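Glutathione S-transferase-3 (Necator americanus, PDB 3W8S) probably catalyses the conjugation of glutathione to electrophilic compounds as a sigma-class transferase, and binds glutathione. Local coordinates at residues 51-54 against 59-62; 15-20 against 160-165. One frame throughout, in Å; residues are numbered along the deposited sequence.

Interaction 1: residues 51-54 against 59-62. With GSH (glutathione), chain B.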
loop_
_atom_site.group_PDB
_atom_site.type_symbol
_atom_site.label_atom_id
_atom_site.label_comp_id
_atom_site.label_asym_id
_atom_site.label_seq_id
_atom_site.Cartn_x
_atom_site.Cartn_y
_atom_site.Cartn_z
ATOM N N LEU A 51 -3.830 -13.144 6.288
ATOM C CA LEU A 51 -4.833 -12.417 7.072
ATOM C C LEU A 51 -4.281 -11.043 7.268
ATOM O O LEU A 51 -3.060 -10.889 7.283
ATOM C CB LEU A 51 -5.075 -13.177 8.395
ATOM C CG LEU A 51 -5.689 -14.581 8.244
ATOM C CD1 LEU A 51 -5.765 -15.206 9.650
ATOM C CD2 LEU A 51 -7.064 -14.569 7.564
ATOM N N PRO A 52 -5.147 -10.015 7.468
ATOM C CA PRO A 52 -6.605 -10.163 7.694
ATOM C C PRO A 52 -7.428 -10.309 6.399
ATOM O O PRO A 52 -6.984 -9.871 5.311
ATOM C CB PRO A 52 -7.025 -8.804 8.365
ATOM C CG PRO A 52 -5.963 -7.839 7.863
ATOM C CD PRO A 52 -4.662 -8.659 7.791
ATOM N N VAL A 53 -8.637 -10.856 6.551
ATOM C CA VAL A 53 -9.614 -10.905 5.466
ATOM C C VAL A 53 -10.962 -10.404 6.019
ATOM O O VAL A 53 -11.412 -10.821 7.082
ATOM C CB VAL A 53 -9.789 -12.327 4.899
ATOM C CG1 VAL A 53 -10.993 -12.403 3.902
ATOM C CG2 VAL A 53 -8.506 -12.766 4.176
ATOM N N LEU A 54 -11.618 -9.531 5.249
ATOM C CA LEU A 54 -12.943 -9.092 5.618
ATOM C C LEU A 54 -13.941 -9.859 4.719
ATOM O O LEU A 54 -13.719 -9.990 3.525
ATOM C CB LEU A 54 -13.121 -7.567 5.358
ATOM C CG LEU A 54 -14.468 -6.945 5.829
ATOM C CD1 LEU A 54 -14.436 -6.774 7.326
ATOM C CD2 LEU A 54 -14.694 -5.531 5.206
ATOM N N LYS A 59 -18.839 -11.935 0.678
ATOM C CA LYS A 59 -17.783 -11.650 -0.324
ATOM C C LYS A 59 -16.439 -11.386 0.381
ATOM O O LYS A 59 -16.396 -10.535 1.272
ATOM C CB LYS A 59 -18.176 -10.405 -1.124
ATOM C CG LYS A 59 -19.488 -10.549 -1.925
ATOM C CD LYS A 59 -19.843 -9.231 -2.649
ATOM C CE LYS A 59 -20.218 -8.078 -1.692
ATOM N NZ LYS A 59 -20.615 -6.857 -2.453
ATOM N N LYS A 60 -15.354 -12.054 -0.041
ATOM C CA LYS A 60 -14.077 -11.881 0.641
ATOM C C LYS A 60 -13.223 -10.752 0.063
ATOM O O LYS A 60 -13.046 -10.668 -1.151
ATOM C CB LYS A 60 -13.248 -13.158 0.646
ATOM C CG LYS A 60 -13.971 -14.331 1.366
ATOM C CD LYS A 60 -12.949 -15.417 1.689
ATOM C CE LYS A 60 -13.507 -16.498 2.606
ATOM N NZ LYS A 60 -14.018 -17.554 1.679
ATOM N N LEU A 61 -12.612 -10.000 0.970
ATOM C CA LEU A 61 -11.681 -8.914 0.634
ATOM C C LEU A 61 -10.461 -9.089 1.549
ATOM O O LEU A 61 -10.572 -9.107 2.799
ATOM C CB LEU A 61 -12.342 -7.561 0.839
ATOM C CG LEU A 61 -11.470 -6.265 0.742
ATOM C CD1 LEU A 61 -10.997 -6.061 -0.699
ATOM C CD2 LEU A 61 -12.260 -5.060 1.302
ATOM N N ALA A 62 -9.283 -9.182 0.906
ATOM C CA ALA A 62 -7.991 -9.262 1.593
ATOM C C ALA A 62 -7.287 -7.913 1.595
ATOM O O ALA A 62 -7.758 -6.936 0.952
ATOM C CB ALA A 62 -7.102 -10.298 0.874
HETATM N N1 GSH B . 0.126 -6.792 2.998
HETATM C CA1 GSH B . -0.667 -7.731 3.792
HETATM C C1 GSH B . -1.710 -6.944 4.571
HETATM O O11 GSH B . -2.808 -7.457 4.877
HETATM O O12 GSH B . -1.437 -5.763 4.877
HETATM C CB1 GSH B . 0.219 -8.536 4.755
HETATM C CG1 GSH B . -0.630 -9.675 5.374
HETATM C CD1 GSH B . 0.215 -10.527 6.330
HETATM O OE1 GSH B . 1.411 -10.301 6.523
HETATM N N2 GSH B . -0.383 -11.566 6.920
HETATM C CA2 GSH B . 0.278 -12.422 7.878
HETATM C C2 GSH B . -0.149 -13.838 7.623
HETATM O O2 GSH B . -1.322 -14.071 7.344
HETATM C CB2 GSH B . -0.183 -11.999 9.289
HETATM S SG2 GSH B . 0.808 -12.777 10.571
HETATM N N3 GSH B . 0.768 -14.816 7.746
HETATM C CA3 GSH B . 0.373 -16.210 7.704
HETATM C C3 GSH B . 0.788 -16.848 6.389
HETATM O O31 GSH B . 0.472 -18.032 6.175
HETATM O O32 GSH B . 1.416 -16.185 5.538
#

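Interaction 2: residues 15-20 against 160-165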
loop_
_atom_site.group_PDB
_atom_site.type_symbol
_atom_site.label_atom_id
_atom_site.label_comp_id
_atom_site.label_asym_id
_atom_site.label_seq_id
_atom_site.Cartn_x
_atom_site.Cartn_y
_atom_site.Cartn_z
ATOM N N ALA A 15 -4.747 -6.122 11.812
ATOM C CA ALA A 15 -6.210 -6.031 11.788
ATOM C C ALA A 15 -6.718 -4.896 12.646
ATOM O O ALA A 15 -7.899 -4.551 12.563
ATOM C CB ALA A 15 -6.830 -7.333 12.299
ATOM N N GLU A 16 -5.900 -4.376 13.559
ATOM C CA GLU A 16 -6.470 -3.592 14.708
ATOM C C GLU A 16 -7.144 -2.292 14.264
ATOM O O GLU A 16 -8.151 -1.899 14.818
ATOM C CB GLU A 16 -5.320 -3.269 15.678
ATOM C CG GLU A 16 -5.673 -2.492 16.943
ATOM C CD GLU A 16 -6.843 -3.067 17.760
ATOM O OE1 GLU A 16 -7.115 -4.272 17.725
ATOM O OE2 GLU A 16 -7.472 -2.253 18.495
ATOM N N ILE A 17 -6.584 -1.599 13.257
ATOM C CA ILE A 17 -7.233 -0.339 12.805
ATOM C C ILE A 17 -8.606 -0.583 12.180
ATOM O O ILE A 17 -9.560 0.195 12.369
ATOM C CB ILE A 17 -6.345 0.470 11.815
ATOM C CG1 ILE A 17 -5.046 0.923 12.515
ATOM C CG2 ILE A 17 -7.089 1.688 11.267
ATOM C CD1 ILE A 17 -5.022 1.248 14.006
ATOM N N ILE A 18 -8.713 -1.685 11.439
ATOM C CA ILE A 18 -10.007 -2.075 10.882
ATOM C C ILE A 18 -11.036 -2.237 12.048
ATOM O O ILE A 18 -12.170 -1.741 11.930
ATOM C CB ILE A 18 -9.905 -3.396 10.099
ATOM C CG1 ILE A 18 -9.006 -3.205 8.823
ATOM C CG2 ILE A 18 -11.294 -3.912 9.688
ATOM C CD1 ILE A 18 -8.291 -4.508 8.418
ATOM N N ARG A 19 -10.652 -2.925 13.142
ATOM C CA ARG A 19 -11.541 -3.076 14.339
ATOM C C ARG A 19 -11.930 -1.728 14.916
ATOM O O ARG A 19 -13.121 -1.491 15.265
ATOM C CB ARG A 19 -10.780 -3.864 15.415
ATOM C CG ARG A 19 -10.452 -5.281 14.945
ATOM C CD ARG A 19 -9.979 -6.073 16.142
ATOM N NE ARG A 19 -9.492 -7.440 15.797
ATOM C CZ ARG A 19 -8.202 -7.839 15.850
ATOM N NH1 ARG A 19 -7.217 -6.966 16.159
ATOM N NH2 ARG A 19 -7.899 -9.140 15.507
ATOM N N GLN A 20 -10.944 -0.820 14.984
ATOM C CA GLN A 20 -11.232 0.514 15.556
ATOM C C GLN A 20 -12.170 1.350 14.668
ATOM O O GLN A 20 -12.946 2.187 15.195
ATOM C CB GLN A 20 -9.951 1.288 15.823
ATOM C CG GLN A 20 -9.090 0.549 16.828
ATOM C CD GLN A 20 -7.820 1.280 17.178
ATOM O OE1 GLN A 20 -7.608 2.389 16.689
ATOM N NE2 GLN A 20 -6.979 0.687 18.090
ATOM N N LEU A 160 -1.403 6.075 13.097
ATOM C CA LEU A 160 -0.275 6.769 13.726
ATOM C C LEU A 160 -0.410 6.706 15.241
ATOM O O LEU A 160 0.530 6.282 15.915
ATOM C CB LEU A 160 -0.200 8.251 13.253
ATOM C CG LEU A 160 0.804 9.157 13.980
ATOM C CD1 LEU A 160 2.260 8.631 13.852
ATOM C CD2 LEU A 160 0.688 10.601 13.542
ATOM N N ALA A 161 -1.587 7.060 15.791
ATOM C CA ALA A 161 -1.775 7.056 17.263
ATOM C C ALA A 161 -1.583 5.669 17.873
ATOM O O ALA A 161 -1.031 5.507 18.967
ATOM C CB ALA A 161 -3.191 7.574 17.589
ATOM N N GLU A 162 -2.085 4.639 17.211
ATOM C CA GLU A 162 -1.995 3.281 17.760
ATOM C C GLU A 162 -0.504 2.815 17.803
ATOM O O GLU A 162 -0.006 2.278 18.795
ATOM C CB GLU A 162 -2.852 2.313 16.921
ATOM C CG GLU A 162 -2.711 0.867 17.395
ATOM C CD GLU A 162 -3.525 0.546 18.681
ATOM O OE1 GLU A 162 -4.342 1.374 19.142
ATOM O OE2 GLU A 162 -3.330 -0.556 19.226
ATOM N N CYS A 163 0.188 3.037 16.716
ATOM C CA CYS A 163 1.548 2.637 16.631
ATOM C C CYS A 163 2.397 3.478 17.587
ATOM O O CYS A 163 3.169 2.933 18.345
ATOM C CB CYS A 163 1.966 2.772 15.177
ATOM S SG CYS A 163 3.405 3.818 14.875
ATOM N N ALA A 164 2.211 4.787 17.631
ATOM C CA ALA A 164 2.970 5.618 18.618
ATOM C C ALA A 164 2.626 5.150 20.087
ATOM O O ALA A 164 3.542 4.899 20.896
ATOM C CB ALA A 164 2.646 7.122 18.417
ATOM N N SER A 165 1.329 4.957 20.413
ATOM C CA SER A 165 0.976 4.607 21.795
ATOM C C SER A 165 1.502 3.242 22.179
ATOM O O SER A 165 1.976 3.051 23.296
ATOM C CB SER A 165 -0.525 4.718 22.047
ATOM O OG SER A 165 -0.884 6.060 21.731
#

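Interaction 1: residues 51-54 against 59-62
The ring of P52 turns its CD toward glutathione, 3.7 Å from the ligand atom O11, while the backbone of L51 meets the cysteinyl part of the ligand through N and O. Beyond them runs the antiparallel hairpin of strands 53-56 and 59-62, whose side chains cover the two faces of this pair of strands: V53 and A62 stand on one, L54 and L61 on the other. L54 and L61 form a hydrogen-bonded pair. L54 N gives a bond of 2.7 Å to L61 O, and L61 N returns one of 2.8 Å to L54 O. On the V53 face, CG1 is anti to the backbone N (chi1 171°), which brings V53 CG1 to 3.5 Å from L61 O, while its other neighbour is the CB of K60. The second branch, V53 CG2, reaches A62 CB at 4.4 Å, a looser apolar touch. L54 packs on I67, F70 and V71 of helix 64-75, whereas L61 packs on A86 of the second subunit, and K59 makes a cation-pi contact with F83 of the second subunit.

Ahead of the strand, the peptide before P52 is cis, as in the thioredoxin-like domain of glutathione transferases generally. L51 N donates to O2 of the ligand at 2.9 Å, and the ligand N2 donates to L51 O at 2.8 Å, the latter bond bent (131° at the hydrogen). Because L51 binds through main-chain atoms in a two-bond, strand-like pairing, recognition here reads the peptide backbone of glutathione, and the side chain of L51 is left to pack on M46 and on T7, Y8 and F9 while its main chain holds the ligand.

Interaction 2: residues 15-20 against 160-165
Q20 and E162 carry this contact, which lies at the interface between the two domains of the glutathione transferase fold, where helix 16-25 of the thioredoxin-like domain meets helix 155-170 of the all-helical domain. The segment axes pass 11.2 Å apart at 125°, so long side chains must span the gap. Q20 NE2 donates to E162 OE1 at 2.9 Å; the carboxylate oxygen lies in the plane of the amide, whereas the nitrogen comes from above the carboxylate, 72° out of its plane. E162 CG is anti to the backbone N (chi1 176°) and the chain then bends, which carries the carboxylate over to the opposite helix. Its aliphatic part runs alongside I17 with the opposite heading, I17 CD1 lying 3.8 Å from E162 CB. E16 comes across E162 at about a right angle and rests its CG 3.8 Å from E162 OE2.

In the next shell, the same Q20 NE2 also donates to E16 OE2 at 3.0 Å, so one amide nitrogen ties two acidic side chains together. E16 OE2 and E162 OE2 are 4.5 Å apart, a closeness of like charges that R201 should ease, since its NH1 makes salt bridges to both. The four touching residues are buried, and their carboxylates are met by cationic or N-H partners: R189 bonds E162 OE1, and W197 NE1 gives E16 OE2 a further hydrogen bond. E16 OE1 is turned to R19, whose NH1 lies 3.1 Å away in a salt bridge made on the oxygen's anti lone pair. R19 is itself held by D31 through NE, and A15 CB rests 3.7 Å above one face of its guanidinium group, toward the rim.

Both contacts are largely buried, but they differ in place: interaction 2 lies about 3 Å (centre to centre) from the middle of the chain, interaction 1 about 16 Å from it, beside the second subunit and with K59 exposed. Interaction 1 stays within the thioredoxin-like domain and rests on main-chain bonds between neighbouring strands. Interaction 2 unites residues of both domains, far apart in sequence, through side-chain amide and carboxylate groups whose charges are met by arginines. They adjoin where P52 of 51-54 packs on I18 and A15 of 15-20, so helix 16-25 borders the glutathione-binding loop on one side and the helical domain on another.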